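Local coordinates for protein enoyl-CoA hydratase (Thermus thermophilus, PDB 1WZ8) that probably catalyses the reversible hydration of enoyl-CoA thioesters, working as a hexamer with the fold of the crotonase family, at residues 16-21 with 198-203; 108-113 with 194-199; 114-119 with 134-139; 122-127 with 154-159; 127-132 with 184-189. One frame throughout, in Å; residues are numbered along the deposited sequence.

Interaction 1: 16-21 with 198-203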
# COMPACT_ATOMS: atom_id res chain seq x y z
N TRP A 16 -2.46 36.45 -17.99
CA TRP A 16 -1.50 36.58 -16.90
C TRP A 16 -1.94 37.74 -16.00
O TRP A 16 -1.39 38.84 -16.07
CB TRP A 16 -0.09 36.88 -17.43
CG TRP A 16 0.50 35.84 -18.34
CD1 TRP A 16 0.48 35.82 -19.71
CD2 TRP A 16 1.25 34.68 -17.94
NE1 TRP A 16 1.17 34.73 -20.18
CE2 TRP A 16 1.65 34.01 -19.12
CE3 TRP A 16 1.62 34.14 -16.70
CZ2 TRP A 16 2.40 32.83 -19.10
CZ3 TRP A 16 2.37 32.97 -16.68
CH2 TRP A 16 2.75 32.33 -17.87
N PRO A 17 -2.95 37.51 -15.14
CA PRO A 17 -3.43 38.57 -14.24
C PRO A 17 -2.35 39.12 -13.31
O PRO A 17 -2.41 40.29 -12.91
CB PRO A 17 -4.58 37.89 -13.49
CG PRO A 17 -4.14 36.46 -13.44
CD PRO A 17 -3.63 36.24 -14.85
N ARG A 18 -1.39 38.28 -12.96
CA ARG A 18 -0.28 38.67 -12.09
C ARG A 18 0.97 37.95 -12.59
O ARG A 18 0.88 36.91 -13.24
CB ARG A 18 -0.55 38.26 -10.64
CG ARG A 18 -1.66 39.06 -9.95
CD ARG A 18 -1.25 40.51 -9.71
NE ARG A 18 -2.26 41.23 -8.95
CZ ARG A 18 -3.43 41.62 -9.43
NH1 ARG A 18 -3.76 41.36 -10.69
NH2 ARG A 18 -4.29 42.27 -8.65
N PRO A 19 2.16 38.51 -12.30
CA PRO A 19 3.41 37.89 -12.73
C PRO A 19 3.52 36.41 -12.36
O PRO A 19 3.41 36.05 -11.19
CB PRO A 19 4.47 38.73 -12.03
CG PRO A 19 3.82 40.08 -11.94
CD PRO A 19 2.41 39.74 -11.53
N GLY A 20 3.72 35.56 -13.36
CA GLY A 20 3.87 34.14 -13.12
C GLY A 20 2.58 33.37 -12.90
O GLY A 20 2.61 32.15 -12.76
N VAL A 21 1.46 34.07 -12.86
CA VAL A 21 0.17 33.42 -12.65
C VAL A 21 -0.57 33.23 -13.96
O VAL A 21 -1.08 34.19 -14.55
CB VAL A 21 -0.72 34.23 -11.70
CG1 VAL A 21 -2.05 33.51 -11.48
CG2 VAL A 21 -0.01 34.46 -10.37
N LYS A 198 -9.55 36.69 -3.60
CA LYS A 198 -8.73 35.92 -2.66
C LYS A 198 -7.97 34.82 -3.40
O LYS A 198 -6.81 34.55 -3.10
CB LYS A 198 -9.61 35.29 -1.57
CG LYS A 198 -8.85 34.48 -0.53
CD LYS A 198 -7.90 35.36 0.29
CE LYS A 198 -7.19 34.56 1.38
NZ LYS A 198 -6.30 35.42 2.22
N ALA A 199 -8.63 34.18 -4.36
CA ALA A 199 -7.97 33.12 -5.12
C ALA A 199 -6.76 33.68 -5.86
O ALA A 199 -5.70 33.06 -5.90
CB ALA A 199 -8.95 32.49 -6.10
N LEU A 200 -6.92 34.86 -6.44
CA LEU A 200 -5.82 35.50 -7.17
C LEU A 200 -4.69 35.84 -6.20
O LEU A 200 -3.51 35.66 -6.52
CB LEU A 200 -6.32 36.77 -7.88
CG LEU A 200 -5.26 37.54 -8.66
CD1 LEU A 200 -4.62 36.63 -9.70
CD2 LEU A 200 -5.90 38.76 -9.32
N GLU A 201 -5.05 36.31 -5.02
CA GLU A 201 -4.06 36.66 -4.00
C GLU A 201 -3.24 35.42 -3.63
O GLU A 201 -2.01 35.48 -3.47
CB GLU A 201 -4.76 37.20 -2.76
CG GLU A 201 -3.83 37.59 -1.62
CD GLU A 201 -4.57 37.86 -0.33
OE1 GLU A 201 -5.48 38.72 -0.32
OE2 GLU A 201 -4.25 37.21 0.69
N VAL A 202 -3.93 34.30 -3.48
CA VAL A 202 -3.28 33.04 -3.14
C VAL A 202 -2.34 32.63 -4.28
O VAL A 202 -1.18 32.28 -4.05
CB VAL A 202 -4.33 31.92 -2.92
CG1 VAL A 202 -3.63 30.58 -2.71
CG2 VAL A 202 -5.18 32.25 -1.70
N ALA A 203 -2.85 32.70 -5.51
CA ALA A 203 -2.04 32.34 -6.67
C ALA A 203 -0.81 33.21 -6.77
O ALA A 203 0.29 32.72 -7.04
CB ALA A 203 -2.88 32.45 -7.94
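An apolar contact, with the flat group of an arginine laid over it, joins Pro17, Arg18 and Val21 to Leu200 and Ala203, where the turn between strands 12-18 and 21-26 meets helix 195-207 at one margin of the main sheet. It illustrates how one leucine can serve several unlike neighbours. Leu200 CG lies anti to the backbone N (chi1 179°), carrying both methyls out to the turn: Leu200 CD1 touches Pro17 CG at 3.8 Å and the aliphatic CG of Arg18, also at 3.8 Å, while Leu200 CD2 lies under one face of the Arg18 guanidinium, offset toward its rim and 3.6 Å from Arg18 NH1. Arg18 reaches this position by bending at chi2 (-69°), and its NH1 donates to Pro17 O at 2.8 Å, a bond that pins the guanidinium beside the turn. Were Leu200 cut back to alanine, a gap would probably open beside Pro17 and the arginine plane would lose the methyl it rests on. One helical turn further on, Val21 CG1 meets Ala203 CB at 3.8 Å and CG2 rests near Ala203 O. The type II turn runs from Arg18 to Val21, with Gly20 at positive phi. Strand 57-62 continues the packing, its Leu59 touching both Val21 and Leu200, and Val202 on the same helix packs against Leu171 of a second subunit.

Interaction 2: 108-113 with 194-199; sequences VAAVEK and KVYEKA
Ala110 CB and Ala199 CB meet at 3.6 Å, a methyl-to-methyl approach of strand and helix. Ala110 CB also sits at the edge of the Tyr196 ring, near its plane, and 4.2 Å from Val195 CG1. Farther back along the strand, Val108 CG1 lies 3.7 Å from Ala199 O. This is the layered alpha/beta packing of the crotonase fold: helix 195-207, which follows edge strand 188-190, runs back antiparallel to strand 107-111 across one face of the main sheet; the axes of strand 108-111 and helix 195-199 approach to 7.6 Å, with 168° between their directions. Beyond the strand, Glu112 leans over the start of the helix. Glu112 CG, anti to the carbonyl carbon (chi1 -60°), rests on Val195 CG1 at 3.8 Å, and the chain extends beyond to set OE2 beside Tyr196 CB. A water joins the two residues, donating to Glu112 OE2 at 2.8 Å and accepting from Tyr196 N at 3.0 Å, so a peptide NH in the helix's first turn is satisfied. The second shell fixes both polar ends: Arg61 forms a salt bridge with Glu112 OE1 and a cation-pi contact with the Tyr196 ring, whose OH hydrogen-bonds to Glu23.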
# COMPACT_ATOMS: atom_id res chain seq x y z
N VAL A 108 -4.58 26.76 -8.29
CA VAL A 108 -5.58 27.35 -7.41
C VAL A 108 -6.90 27.44 -8.16
O VAL A 108 -6.92 27.77 -9.35
CB VAL A 108 -5.17 28.78 -6.99
CG1 VAL A 108 -6.24 29.39 -6.09
CG2 VAL A 108 -3.82 28.76 -6.28
N ALA A 109 -8.00 27.14 -7.48
CA ALA A 109 -9.31 27.22 -8.11
C ALA A 109 -10.18 28.26 -7.42
O ALA A 109 -10.32 28.26 -6.20
CB ALA A 109 -10.00 25.86 -8.06
N ALA A 110 -10.74 29.17 -8.21
CA ALA A 110 -11.63 30.20 -7.67
C ALA A 110 -13.02 29.62 -7.90
O ALA A 110 -13.63 29.83 -8.94
CB ALA A 110 -11.46 31.51 -8.45
N VAL A 111 -13.50 28.88 -6.91
CA VAL A 111 -14.80 28.21 -7.01
C VAL A 111 -15.97 29.12 -6.66
O VAL A 111 -16.35 29.26 -5.50
CB VAL A 111 -14.81 26.97 -6.11
CG1 VAL A 111 -15.96 26.05 -6.49
CG2 VAL A 111 -13.47 26.24 -6.23
N GLU A 112 -16.55 29.71 -7.70
CA GLU A 112 -17.67 30.63 -7.54
C GLU A 112 -19.04 29.98 -7.74
O GLU A 112 -19.26 29.27 -8.73
CB GLU A 112 -17.53 31.78 -8.54
CG GLU A 112 -16.27 32.62 -8.38
CD GLU A 112 -16.09 33.60 -9.52
OE1 GLU A 112 -15.86 33.16 -10.67
OE2 GLU A 112 -16.19 34.82 -9.28
N LYS A 113 -19.93 30.23 -6.79
CA LYS A 113 -21.32 29.76 -6.84
C LYS A 113 -21.64 28.28 -6.91
O LYS A 113 -22.41 27.78 -6.10
CB LYS A 113 -22.06 30.45 -7.98
CG LYS A 113 -22.09 31.97 -7.88
CD LYS A 113 -22.97 32.56 -8.96
CE LYS A 113 -22.94 34.08 -8.91
NZ LYS A 113 -21.55 34.59 -9.10
N LYS A 194 -15.77 37.96 -2.77
CA LYS A 194 -14.32 37.99 -2.63
C LYS A 194 -13.60 36.75 -3.14
O LYS A 194 -12.37 36.69 -3.07
CB LYS A 194 -13.95 38.19 -1.16
CG LYS A 194 -14.50 39.45 -0.52
CD LYS A 194 -13.73 40.67 -0.97
CE LYS A 194 -14.19 41.92 -0.25
NZ LYS A 194 -13.32 43.09 -0.56
N VAL A 195 -14.34 35.77 -3.65
CA VAL A 195 -13.73 34.53 -4.12
C VAL A 195 -12.58 34.72 -5.11
O VAL A 195 -11.44 34.33 -4.84
CB VAL A 195 -14.79 33.58 -4.73
CG1 VAL A 195 -14.12 32.31 -5.27
CG2 VAL A 195 -15.82 33.22 -3.66
N TYR A 196 -12.88 35.30 -6.27
CA TYR A 196 -11.82 35.51 -7.26
C TYR A 196 -10.67 36.33 -6.69
O TYR A 196 -9.50 35.99 -6.88
CB TYR A 196 -12.37 36.20 -8.51
CG TYR A 196 -11.28 36.49 -9.52
CD1 TYR A 196 -10.63 35.45 -10.18
CD2 TYR A 196 -10.87 37.79 -9.77
CE1 TYR A 196 -9.59 35.71 -11.07
CE2 TYR A 196 -9.82 38.06 -10.66
CZ TYR A 196 -9.19 37.01 -11.31
OH TYR A 196 -8.16 37.27 -12.19
N GLU A 197 -10.99 37.42 -5.99
CA GLU A 197 -9.96 38.27 -5.41
C GLU A 197 -9.00 37.51 -4.49
O GLU A 197 -7.78 37.67 -4.59
CB GLU A 197 -10.62 39.42 -4.62
CG GLU A 197 -9.66 40.23 -3.77
CD GLU A 197 -10.35 41.39 -3.08
OE1 GLU A 197 -10.81 42.31 -3.79
OE2 GLU A 197 -10.43 41.39 -1.83
N LYS A 198 -9.55 36.69 -3.60
CA LYS A 198 -8.73 35.92 -2.66
C LYS A 198 -7.97 34.82 -3.40
O LYS A 198 -6.81 34.55 -3.10
CB LYS A 198 -9.61 35.29 -1.57
CG LYS A 198 -8.85 34.48 -0.53
CD LYS A 198 -7.90 35.36 0.29
CE LYS A 198 -7.19 34.56 1.38
NZ LYS A 198 -6.30 35.42 2.22
N ALA A 199 -8.63 34.18 -4.36
CA ALA A 199 -7.97 33.12 -5.12
C ALA A 199 -6.76 33.68 -5.86
O ALA A 199 -5.70 33.06 -5.90
CB ALA A 199 -8.95 32.49 -6.10
O HOH W 1 -15.61 36.25 -6.89

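Interaction 3: 114-119 with 134-139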
# COMPACT_ATOMS: atom_id res chain seq x y z
N VAL A 114 -21.08 27.57 -7.89
CA VAL A 114 -21.38 26.16 -8.04
C VAL A 114 -20.21 25.30 -8.52
O VAL A 114 -19.42 25.70 -9.37
CB VAL A 114 -22.54 25.95 -9.05
CG1 VAL A 114 -22.94 24.48 -9.07
CG2 VAL A 114 -23.73 26.83 -8.68
N ALA A 115 -20.13 24.09 -7.96
CA ALA A 115 -19.12 23.11 -8.31
C ALA A 115 -19.79 21.76 -8.08
O ALA A 115 -19.94 21.32 -6.95
CB ALA A 115 -17.88 23.25 -7.42
N VAL A 116 -20.20 21.12 -9.17
CA VAL A 116 -20.89 19.84 -9.11
C VAL A 116 -20.27 18.86 -10.11
O VAL A 116 -19.77 19.27 -11.17
CB VAL A 116 -22.40 20.00 -9.45
CG1 VAL A 116 -23.09 18.65 -9.41
CG2 VAL A 116 -23.06 20.98 -8.48
N GLY A 117 -20.30 17.57 -9.78
CA GLY A 117 -19.75 16.55 -10.66
C GLY A 117 -18.33 16.84 -11.12
O GLY A 117 -17.44 17.05 -10.29
N ALA A 118 -18.12 16.86 -12.43
CA ALA A 118 -16.80 17.13 -12.99
C ALA A 118 -16.31 18.49 -12.51
O ALA A 118 -15.11 18.72 -12.40
CB ALA A 118 -16.86 17.10 -14.51
N GLY A 119 -17.24 19.40 -12.23
CA GLY A 119 -16.87 20.72 -11.75
C GLY A 119 -16.20 20.62 -10.40
O GLY A 119 -15.18 21.28 -10.14
N GLY A 134 -21.31 30.85 0.51
CA GLY A 134 -22.56 30.34 -0.04
C GLY A 134 -22.44 29.45 -1.26
O GLY A 134 -23.45 29.06 -1.85
N THR A 135 -21.22 29.13 -1.67
CA THR A 135 -21.02 28.28 -2.84
C THR A 135 -21.66 26.92 -2.58
O THR A 135 -21.67 26.44 -1.45
CB THR A 135 -19.51 28.07 -3.12
OG1 THR A 135 -18.89 29.33 -3.37
CG2 THR A 135 -19.30 27.16 -4.34
N ARG A 136 -22.21 26.31 -3.63
CA ARG A 136 -22.84 25.00 -3.51
C ARG A 136 -21.89 23.94 -4.06
O ARG A 136 -21.52 23.99 -5.23
CB ARG A 136 -24.16 24.96 -4.29
CG ARG A 136 -24.92 23.64 -4.18
CD ARG A 136 -26.35 23.78 -4.71
NE ARG A 136 -26.41 23.72 -6.17
CZ ARG A 136 -26.64 22.61 -6.86
NH1 ARG A 136 -26.82 21.46 -6.23
NH2 ARG A 136 -26.69 22.65 -8.19
N LEU A 137 -21.48 22.99 -3.21
CA LEU A 137 -20.58 21.92 -3.63
C LEU A 137 -21.31 20.59 -3.51
O LEU A 137 -21.79 20.22 -2.44
CB LEU A 137 -19.32 21.91 -2.75
CG LEU A 137 -18.58 23.25 -2.66
CD1 LEU A 137 -17.39 23.11 -1.73
CD2 LEU A 137 -18.13 23.69 -4.04
N LEU A 138 -21.40 19.86 -4.62
CA LEU A 138 -22.11 18.60 -4.63
C LEU A 138 -21.55 17.60 -5.63
O LEU A 138 -21.29 17.93 -6.79
CB LEU A 138 -23.59 18.86 -4.95
CG LEU A 138 -24.60 17.72 -5.06
CD1 LEU A 138 -24.74 16.99 -3.73
CD2 LEU A 138 -25.92 18.31 -5.47
N ASP A 139 -21.33 16.37 -5.18
CA ASP A 139 -20.83 15.34 -6.07
C ASP A 139 -21.93 15.14 -7.11
O ASP A 139 -21.69 15.24 -8.31
CB ASP A 139 -20.59 14.06 -5.30
CG ASP A 139 -20.18 12.92 -6.21
OD1 ASP A 139 -19.00 12.86 -6.61
OD2 ASP A 139 -21.06 12.10 -6.54
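Val116 packs against Leu138, Asp139 and Arg136. Val116 CB lies 3.5 Å from Leu138 O. Val116 CG1, anti to the backbone N (chi1 179°), comes to 3.3 Å from Leu138 O and also borders Asp139 O. The other branch, Val116 CG2, borders Leu138 O and CB and sits over one face of the Arg136 guanidinium, offset toward the rim and 4.0 Å from Arg136 NH2; Arg136 brings that plane round by bending at chi3 (79°). Shortening Val116 to alanine takes away the methyl over this face and is likely to leave the arginine freer to swing. The backbones form a parallel ladder, part of the small second sheet of the crotonase fold, in which strand 136-138 lies between 114-116 and 175-176. Ala115 N donates to Arg136 O and Leu138 N to Ala115 O, both at 3.1 Å. On the opposite face from Val116, Ala115 CB and Leu137 CD2 are tight at 3.4 Å. Gly117 N ends the ladder, giving one bond to Leu138 O at 3.2 Å and a weak one to Asp139 O. Gly117, at positive phi, N-caps helix 118-125, whose start probably serves the oxyanion hole, as in relatives; Asp139 OD1 hydrogen-bonds to His141 ND1.

Interaction 4: 122-127 with 154-159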
# COMPACT_ATOMS: atom_id res chain seq x y z
N LEU A 122 -12.64 18.99 -10.66
CA LEU A 122 -11.59 19.91 -11.04
C LEU A 122 -11.23 20.81 -9.87
O LEU A 122 -10.05 21.06 -9.61
CB LEU A 122 -12.03 20.75 -12.25
CG LEU A 122 -11.03 21.75 -12.82
CD1 LEU A 122 -9.74 21.03 -13.20
CD2 LEU A 122 -11.64 22.44 -14.03
N ALA A 123 -12.25 21.30 -9.17
CA ALA A 123 -12.05 22.18 -8.02
C ALA A 123 -11.22 21.51 -6.92
O ALA A 123 -10.32 22.14 -6.34
CB ALA A 123 -13.39 22.60 -7.44
N LEU A 124 -11.53 20.26 -6.63
CA LEU A 124 -10.81 19.54 -5.58
C LEU A 124 -9.47 18.96 -6.03
O LEU A 124 -8.63 18.63 -5.19
CB LEU A 124 -11.70 18.43 -5.00
CG LEU A 124 -13.00 18.90 -4.35
CD1 LEU A 124 -13.68 17.73 -3.64
CD2 LEU A 124 -12.70 20.03 -3.36
N ALA A 125 -9.25 18.85 -7.33
CA ALA A 125 -7.97 18.33 -7.82
C ALA A 125 -6.93 19.44 -7.68
O ALA A 125 -5.72 19.18 -7.59
CB ALA A 125 -8.09 17.90 -9.28
N ALA A 126 -7.40 20.68 -7.67
CA ALA A 126 -6.50 21.82 -7.53
C ALA A 126 -5.84 21.70 -6.16
O ALA A 126 -6.38 21.06 -5.26
CB ALA A 126 -7.27 23.13 -7.63
N ASP A 127 -4.69 22.32 -6.00
CA ASP A 127 -3.97 22.26 -4.73
C ASP A 127 -4.67 23.09 -3.67
O ASP A 127 -4.74 22.69 -2.51
CB ASP A 127 -2.54 22.74 -4.94
CG ASP A 127 -1.80 21.88 -5.94
OD1 ASP A 127 -1.46 20.73 -5.58
OD2 ASP A 127 -1.58 22.34 -7.08
N LEU A 154 -11.02 9.19 -4.91
CA LEU A 154 -9.59 9.50 -4.83
C LEU A 154 -9.32 10.60 -3.80
O LEU A 154 -8.38 10.51 -2.99
CB LEU A 154 -9.05 9.98 -6.18
CG LEU A 154 -7.56 10.34 -6.18
CD1 LEU A 154 -6.75 9.07 -6.07
CD2 LEU A 154 -7.18 11.10 -7.44
N LEU A 155 -10.15 11.64 -3.84
CA LEU A 155 -9.96 12.80 -2.99
C LEU A 155 -10.65 12.94 -1.63
O LEU A 155 -10.00 13.30 -0.66
CB LEU A 155 -10.27 14.06 -3.83
CG LEU A 155 -9.65 14.13 -5.23
CD1 LEU A 155 -10.12 15.39 -5.95
CD2 LEU A 155 -8.13 14.10 -5.13
N TRP A 156 -11.95 12.65 -1.55
CA TRP A 156 -12.67 12.84 -0.29
C TRP A 156 -12.18 12.21 1.01
O TRP A 156 -12.12 12.89 2.04
CB TRP A 156 -14.16 12.49 -0.47
CG TRP A 156 -14.92 13.53 -1.25
CD1 TRP A 156 -14.67 13.96 -2.52
CD2 TRP A 156 -16.08 14.25 -0.80
NE1 TRP A 156 -15.60 14.90 -2.90
CE2 TRP A 156 -16.48 15.09 -1.86
CE3 TRP A 156 -16.82 14.26 0.38
CZ2 TRP A 156 -17.59 15.94 -1.77
CZ3 TRP A 156 -17.93 15.11 0.47
CH2 TRP A 156 -18.29 15.94 -0.60
N PRO A 157 -11.81 10.92 1.01
CA PRO A 157 -11.35 10.35 2.28
C PRO A 157 -10.21 11.12 2.95
O PRO A 157 -10.22 11.29 4.17
CB PRO A 157 -10.94 8.93 1.89
CG PRO A 157 -11.91 8.61 0.78
CD PRO A 157 -11.87 9.89 -0.04
N LEU A 158 -9.23 11.55 2.15
CA LEU A 158 -8.09 12.28 2.70
C LEU A 158 -8.36 13.77 2.90
O LEU A 158 -7.48 14.51 3.32
CB LEU A 158 -6.86 12.11 1.81
CG LEU A 158 -6.14 10.76 1.88
CD1 LEU A 158 -4.92 10.79 0.96
CD2 LEU A 158 -5.71 10.48 3.32
N LEU A 159 -9.58 14.19 2.59
CA LEU A 159 -9.95 15.59 2.77
C LEU A 159 -10.85 15.78 3.99
O LEU A 159 -10.56 16.60 4.86
CB LEU A 159 -10.67 16.13 1.53
CG LEU A 159 -9.83 16.39 0.27
CD1 LEU A 159 -10.74 16.86 -0.85
CD2 LEU A 159 -8.76 17.44 0.55
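Leu124 points into a pocket of three side chains: Leu155 touches its root, Trp156 and Leu159 its CD1 methyl. That branch goes farthest. Leu124 CD1 approaches the ring of Trp156 obliquely, 3.5 Å from Trp156 NE1 and 4.1 Å from Trp156 CD1, and meets Leu159 CD1 at 4.1 Å. Leu124 CG stands anti to its carbonyl carbon, a chi1 (-61°) that sends CG and its methyls toward the indole; CB, fixed by the backbone, lies against Leu155. There Leu155 CD1 sits 3.6 Å from Leu124 CB and equally close to Leu124 C, with Ala125 N at 3.8 Å, so a single methyl lies against the last turn of helix 118-125. The general lesson is that a leucine can bind at two levels, its root held by an aliphatic methyl and its tip by an aromatic ring and a second leucine together. The indole itself is positioned from outside: NE1 hydrogen-bonds to His151 NE2, and the two rings meet with their planes at about 55°. No hydrogen bond crosses the contact; methyls do the touching. In the fold it joins the end of helix 118-125 to helices 152-155 and 157-160. Leu185 packs on both Leu124 and Leu159, side chains of helix 162-171 pack on Trp156, Tyr225 of helix 211-226 touches Leu155 and Leu159, and Ala163 of a second subunit packs on Leu159.

Interaction 5: 127-132 with 184-189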
# COMPACT_ATOMS: atom_id res chain seq x y z
N ASP A 127 -4.69 22.32 -6.00
CA ASP A 127 -3.97 22.26 -4.73
C ASP A 127 -4.67 23.09 -3.67
O ASP A 127 -4.74 22.69 -2.51
CB ASP A 127 -2.54 22.74 -4.94
CG ASP A 127 -1.80 21.88 -5.94
OD1 ASP A 127 -1.46 20.73 -5.58
OD2 ASP A 127 -1.58 22.34 -7.08
N ILE A 128 -5.19 24.24 -4.07
CA ILE A 128 -5.88 25.11 -3.14
C ILE A 128 -7.16 25.60 -3.80
O ILE A 128 -7.13 26.11 -4.91
CB ILE A 128 -5.01 26.32 -2.75
CG1 ILE A 128 -3.76 25.84 -2.01
CG2 ILE A 128 -5.81 27.27 -1.87
CD1 ILE A 128 -2.81 26.95 -1.60
N ALA A 129 -8.28 25.43 -3.11
CA ALA A 129 -9.55 25.89 -3.63
C ALA A 129 -10.07 26.95 -2.69
O ALA A 129 -10.04 26.78 -1.47
CB ALA A 129 -10.55 24.74 -3.72
N VAL A 130 -10.52 28.06 -3.26
CA VAL A 130 -11.10 29.14 -2.47
C VAL A 130 -12.56 29.14 -2.86
O VAL A 130 -12.89 29.28 -4.05
CB VAL A 130 -10.48 30.51 -2.83
CG1 VAL A 130 -11.12 31.61 -2.00
CG2 VAL A 130 -8.97 30.48 -2.60
N VAL A 131 -13.45 28.97 -1.89
CA VAL A 131 -14.87 28.96 -2.18
C VAL A 131 -15.57 30.11 -1.47
O VAL A 131 -14.99 30.76 -0.59
CB VAL A 131 -15.55 27.64 -1.73
CG1 VAL A 131 -14.85 26.46 -2.35
CG2 VAL A 131 -15.55 27.53 -0.20
N GLY A 132 -16.81 30.35 -1.86
CA GLY A 132 -17.59 31.39 -1.22
C GLY A 132 -18.35 30.72 -0.09
O GLY A 132 -18.61 29.52 -0.14
N GLY A 184 -12.94 20.56 6.08
CA GLY A 184 -11.59 20.36 5.58
C GLY A 184 -11.55 19.97 4.10
O GLY A 184 -10.51 19.58 3.58
N LEU A 185 -12.69 20.09 3.42
CA LEU A 185 -12.76 19.75 2.00
C LEU A 185 -12.00 20.77 1.17
O LEU A 185 -11.38 20.43 0.16
CB LEU A 185 -14.21 19.70 1.53
CG LEU A 185 -14.41 19.18 0.10
CD1 LEU A 185 -14.22 17.66 0.09
CD2 LEU A 185 -15.81 19.53 -0.39
N VAL A 186 -12.06 22.03 1.59
CA VAL A 186 -11.37 23.12 0.90
C VAL A 186 -10.62 23.97 1.91
O VAL A 186 -10.94 23.95 3.10
CB VAL A 186 -12.36 24.01 0.12
CG1 VAL A 186 -13.07 23.19 -0.94
CG2 VAL A 186 -13.37 24.64 1.08
N ALA A 187 -9.64 24.73 1.43
CA ALA A 187 -8.81 25.56 2.31
C ALA A 187 -9.45 26.81 2.88
O ALA A 187 -9.30 27.10 4.08
CB ALA A 187 -7.51 25.93 1.59
N LEU A 188 -10.13 27.57 2.03
CA LEU A 188 -10.73 28.82 2.48
C LEU A 188 -12.13 29.04 1.97
O LEU A 188 -12.48 28.61 0.86
CB LEU A 188 -9.88 30.00 2.02
CG LEU A 188 -8.42 30.12 2.47
CD1 LEU A 188 -7.73 31.14 1.59
CD2 LEU A 188 -8.35 30.52 3.95
N ALA A 189 -12.94 29.71 2.78
CA ALA A 189 -14.31 30.06 2.42
C ALA A 189 -14.41 31.53 2.77
O ALA A 189 -14.30 31.90 3.93
CB ALA A 189 -15.31 29.26 3.25
O HOH W 2 -8.25 23.76 -0.74
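Val131 and Val186 adopt matching torsions (chi1 -55° and -62°) that set CG2 of each between its own backbone N and carbonyl carbon, a crowded position, and turn the two side chains tip to tip. Val131 CG2 meets Val186 CG2 at 3.8 Å, lies 3.4 Å from Leu188 O and packs on Ala189 CB. Val186 CG1 touches Ala129 CB at 4.1 Å. Val131 N donates to Leu188 O at 2.9 Å in an almost straight bond (179°), the donor tilted out of the carbonyl plane, and Ala189 CA makes a CA-H...O contact with Val131 O at 3.2 Å. Val130 with Leu188 and Val131 with Ala189 form parallel bridges that join strand 128-132 to 188-190, the outermost on this side of the main sheet of the crotonase fold within the chain. Just before them a water accepts from Ala129 N at 2.9 Å and Ala187 N at 2.8 Å, linking two donors that could not pair with each other. Gly184, at positive phi, ends helix 177-183 in a Schellman motif ahead of strand 188-190. A second subunit covers this margin: its Lys164 hydrogen-bonds to Ala187 O, and its Tyr167 packs on Ala187 and Leu188.

From the N terminus, the turn at 16-21 waits longest for its partner, since interaction 1 closes only at helix 195-207. Strand 107-111 opens interaction 2, which ends on the same helix. Inside both loops lie the other three: interaction 3 closes first, then interaction 4, then interaction 5, and each pair of these crosses. Interactions 1, 2 and 5 all reach the main sheet, with strands 107-111 and 128-132 adjacent in it, whereas interaction 3 joins two strands of the small second sheet. Helix 118-125 links interactions 3 and 4, and Leu185, in the segment of interaction 5, touches residues of interactions 3 and 4.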